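Local coordinates for esterase (Staphylococcus aureus subsp. aureus USA300_TCH1516, PDB 3D7R), which probably hydrolyses ester bonds, as a putative esterase of the alpha/beta hydrolase fold, at residues 131-136 against 151-156. Sequence-based numbering, arbitrary orientation.
Sequences VLPIYP and QRVYDQ. With NA (sodium ion), chain E.
Val153 of helix 143-161 packs on Val131 and Pro133 of strand 129-133, one of the helix-on-sheet contacts of the alpha/beta hydrolase fold. The contact is wholly apolar, with no hydrogen bond across it, and buries 114 Å²; the nearest CA pair across the two segments is Pro133 and Val153, 7.3 Å apart. Val131 and Pro133, two apart on the strand, both point at the helix, whereas Leu132 between them points away. Val131 and Pro133 each meet one methyl of Val153. CG2 of Val153 lies 3.9 Å from CG1 of Val131, the two valines running antiparallel alongside each other. The rotamer with chi1 65° turns the other branch, CG1, onto the CB-CG edge of the proline ring, 4.0 Å from Pro133 CG, with the Val153 side chain roughly perpendicular to that of the proline. Val131 also touches Leu157, one turn further along the helix, and Val86 of the neighbouring antiparallel strand 84-90. Gln156 extends from the helix with CG anti to the backbone N (chi1 -178°), and its amide uses both its polar atoms: NE2 donates to a water at 3.0 Å that is also a ligand of the sodium ion, while OE1 coordinates the sodium at 2.3 Å.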
ATOM      1  N   VAL A 131      10.332  -6.666   2.685  1.00  8.28           N
ATOM      2  CA  VAL A 131      11.240  -5.664   2.112  1.00  8.61           C
ATOM      3  C   VAL A 131      10.497  -4.332   1.970  1.00  8.71           C
ATOM      4  O   VAL A 131       9.468  -4.237   1.272  1.00  8.94           O
ATOM      5  CB  VAL A 131      11.818  -6.128   0.748  1.00  8.26           C
ATOM      6  CG1 VAL A 131      12.803  -5.084   0.185  1.00  6.76           C
ATOM      7  CG2 VAL A 131      12.529  -7.505   0.892  1.00  8.40           C
ATOM      8  N   LEU A 132      11.034  -3.323   2.646  1.00  8.55           N
ATOM      9  CA  LEU A 132      10.424  -1.993   2.743  1.00  8.43           C
ATOM     10  C   LEU A 132      11.301  -0.939   2.052  1.00  8.38           C
ATOM     11  O   LEU A 132      12.178  -0.359   2.682  1.00  7.66           O
ATOM     12  CB  LEU A 132      10.215  -1.623   4.227  1.00  8.66           C
ATOM     13  CG  LEU A 132       9.647  -0.232   4.586  1.00 10.33           C
ATOM     14  CD1 LEU A 132       8.259  -0.026   3.979  1.00 11.16           C
ATOM     15  CD2 LEU A 132       9.648   0.010   6.108  1.00 11.74           C
ATOM     16  N   PRO A 133      11.071  -0.697   0.741  1.00  8.32           N
ATOM     17  CA  PRO A 133      11.723   0.427   0.035  1.00  7.98           C
ATOM     18  C   PRO A 133      11.136   1.804   0.390  1.00  8.49           C
ATOM     19  O   PRO A 133       9.916   1.981   0.401  1.00  8.42           O
ATOM     20  CB  PRO A 133      11.473   0.106  -1.429  1.00  7.96           C
ATOM     21  CG  PRO A 133      10.147  -0.670  -1.428  1.00  7.92           C
ATOM     22  CD  PRO A 133      10.191  -1.483  -0.140  1.00  8.06           C
ATOM     23  N   ILE A 134      12.003   2.768   0.706  1.00  8.63           N
ATOM     24  CA  ILE A 134      11.547   4.136   0.943  1.00  8.32           C
ATOM     25  C   ILE A 134      11.582   4.846  -0.427  1.00  8.26           C
ATOM     26  O   ILE A 134      12.548   5.519  -0.760  1.00  7.90           O
ATOM     27  CB  ILE A 134      12.406   4.852   2.021  1.00  8.38           C
ATOM     28  CG1 ILE A 134      12.528   3.998   3.296  1.00  7.17           C
ATOM     29  CG2 ILE A 134      11.845   6.237   2.349  1.00  8.85           C
ATOM     30  CD1 ILE A 134      11.180   3.504   3.913  1.00  7.03           C
ATOM     31  N   TYR A 135      10.532   4.618  -1.223  1.00  7.82           N
ATOM     32  CA  TYR A 135      10.467   5.023  -2.635  1.00  7.31           C
ATOM     33  C   TYR A 135      10.267   6.535  -2.731  1.00  7.36           C
ATOM     34  O   TYR A 135       9.790   7.155  -1.772  1.00  7.82           O
ATOM     35  CB  TYR A 135       9.331   4.258  -3.347  1.00  6.13           C
ATOM     36  CG  TYR A 135       7.989   4.387  -2.640  1.00  7.86           C
ATOM     37  CD1 TYR A 135       7.195   5.534  -2.806  1.00  6.10           C
ATOM     38  CD2 TYR A 135       7.517   3.375  -1.792  1.00  8.09           C
ATOM     39  CE1 TYR A 135       5.985   5.660  -2.154  1.00  7.95           C
ATOM     40  CE2 TYR A 135       6.294   3.502  -1.123  1.00  6.16           C
ATOM     41  CZ  TYR A 135       5.546   4.654  -1.304  1.00  8.05           C
ATOM     42  OH  TYR A 135       4.329   4.808  -0.669  1.00  7.61           O
ATOM     43  N   PRO A 136      10.686   7.154  -3.855  1.00  7.76           N
ATOM     44  CA  PRO A 136      10.552   8.614  -4.001  1.00  7.68           C
ATOM     45  C   PRO A 136       9.137   9.137  -3.741  1.00  7.79           C
ATOM     46  O   PRO A 136       8.138   8.543  -4.185  1.00  8.18           O
ATOM     47  CB  PRO A 136      10.936   8.852  -5.468  1.00  7.83           C
ATOM     48  CG  PRO A 136      11.949   7.755  -5.756  1.00  7.79           C
ATOM     49  CD  PRO A 136      11.366   6.550  -5.023  1.00  7.53           C
ATOM     50  N   GLN A 151      10.304  -0.879  -9.436  1.00  9.73           N
ATOM     51  CA  GLN A 151      10.865  -1.798 -10.435  1.00 10.18           C
ATOM     52  C   GLN A 151      12.267  -2.282 -10.056  1.00 10.02           C
ATOM     53  O   GLN A 151      12.556  -3.480 -10.125  1.00  9.50           O
ATOM     54  CB  GLN A 151      10.912  -1.124 -11.823  1.00 10.08           C
ATOM     55  CG  GLN A 151      11.285  -2.082 -12.975  1.00 12.35           C
ATOM     56  CD  GLN A 151      10.197  -3.138 -13.220  1.00 12.59           C
ATOM     57  OE1 GLN A 151       9.027  -2.801 -13.431  1.00 14.16           O
ATOM     58  NE2 GLN A 151      10.583  -4.420 -13.203  1.00 13.60           N
ATOM     59  N   ARG A 152      13.139  -1.348  -9.665  1.00  9.47           N
ATOM     60  CA  ARG A 152      14.514  -1.695  -9.342  1.00 10.20           C
ATOM     61  C   ARG A 152      14.576  -2.651  -8.148  1.00  9.52           C
ATOM     62  O   ARG A 152      15.313  -3.632  -8.204  1.00  9.68           O
ATOM     63  CB  ARG A 152      15.366  -0.448  -9.063  1.00 10.41           C
ATOM     64  CG  ARG A 152      15.659   0.385 -10.336  1.00 15.38           C
ATOM     65  CD  ARG A 152      16.504   1.644 -10.032  1.00 22.99           C
ATOM     66  NE  ARG A 152      15.846   2.871 -10.521  1.00 28.79           N
ATOM     67  CZ  ARG A 152      15.467   3.900  -9.753  1.00 30.85           C
ATOM     68  NH1 ARG A 152      15.696   3.915  -8.437  1.00 29.97           N
ATOM     69  NH2 ARG A 152      14.871   4.941 -10.320  1.00 33.47           N
ATOM     70  N   VAL A 153      13.815  -2.384  -7.079  1.00  8.95           N
ATOM     71  CA  VAL A 153      13.850  -3.295  -5.918  1.00  8.73           C
ATOM     72  C   VAL A 153      13.191  -4.632  -6.260  1.00  8.54           C
ATOM     73  O   VAL A 153      13.687  -5.684  -5.872  1.00  8.34           O
ATOM     74  CB  VAL A 153      13.305  -2.675  -4.586  1.00  9.47           C
ATOM     75  CG1 VAL A 153      11.832  -2.348  -4.666  1.00 10.62           C
ATOM     76  CG2 VAL A 153      13.603  -3.602  -3.363  1.00  8.73           C
ATOM     77  N   TYR A 154      12.103  -4.597  -7.024  1.00  8.80           N
ATOM     78  CA  TYR A 154      11.470  -5.844  -7.473  1.00  8.69           C
ATOM     79  C   TYR A 154      12.446  -6.710  -8.264  1.00  9.12           C
ATOM     80  O   TYR A 154      12.567  -7.899  -8.018  1.00  9.05           O
ATOM     81  CB  TYR A 154      10.200  -5.576  -8.278  1.00  8.58           C
ATOM     82  CG  TYR A 154       9.516  -6.842  -8.796  1.00  8.44           C
ATOM     83  CD1 TYR A 154       8.742  -7.634  -7.950  1.00  8.46           C
ATOM     84  CD2 TYR A 154       9.629  -7.227 -10.138  1.00  9.63           C
ATOM     85  CE1 TYR A 154       8.114  -8.788  -8.407  1.00  7.38           C
ATOM     86  CE2 TYR A 154       8.993  -8.405 -10.621  1.00  8.05           C
ATOM     87  CZ  TYR A 154       8.245  -9.174  -9.748  1.00  8.20           C
ATOM     88  OH  TYR A 154       7.603 -10.314 -10.211  1.00  9.22           O
ATOM     89  N   ASP A 155      13.149  -6.101  -9.203  1.00  9.58           N
ATOM     90  CA  ASP A 155      14.158  -6.806  -9.991  1.00 10.80           C
ATOM     91  C   ASP A 155      15.246  -7.421  -9.117  1.00 10.71           C
ATOM     92  O   ASP A 155      15.630  -8.576  -9.323  1.00 10.86           O
ATOM     93  CB  ASP A 155      14.750  -5.869 -11.048  1.00 10.56           C
ATOM     94  CG  ASP A 155      13.736  -5.538 -12.158  1.00 12.36           C
ATOM     95  OD1 ASP A 155      12.700  -6.215 -12.233  1.00 13.97           O
ATOM     96  OD2 ASP A 155      13.975  -4.610 -12.948  1.00 13.21           O
ATOM     97  N   GLN A 156      15.735  -6.641  -8.149  1.00 11.23           N
ATOM     98  CA  GLN A 156      16.692  -7.129  -7.138  1.00 11.76           C
ATOM     99  C   GLN A 156      16.205  -8.423  -6.468  1.00 11.41           C
ATOM    100  O   GLN A 156      16.913  -9.416  -6.477  1.00 11.27           O
ATOM    101  CB  GLN A 156      16.963  -6.048  -6.075  1.00 12.01           C
ATOM    102  CG  GLN A 156      17.982  -6.454  -5.011  1.00 15.12           C
ATOM    103  CD  GLN A 156      18.157  -5.415  -3.894  1.00 19.08           C
ATOM    104  OE1 GLN A 156      17.184  -4.784  -3.421  1.00 20.83           O
ATOM    105  NE2 GLN A 156      19.406  -5.254  -3.437  1.00 19.68           N
TER
HETATM  106 NA    NA E1200      17.548  -4.337  -1.182  1.00 15.77          NA
HETATM  107  O   HOH W   1      20.309  -3.546  -1.205  1.00 22.97           O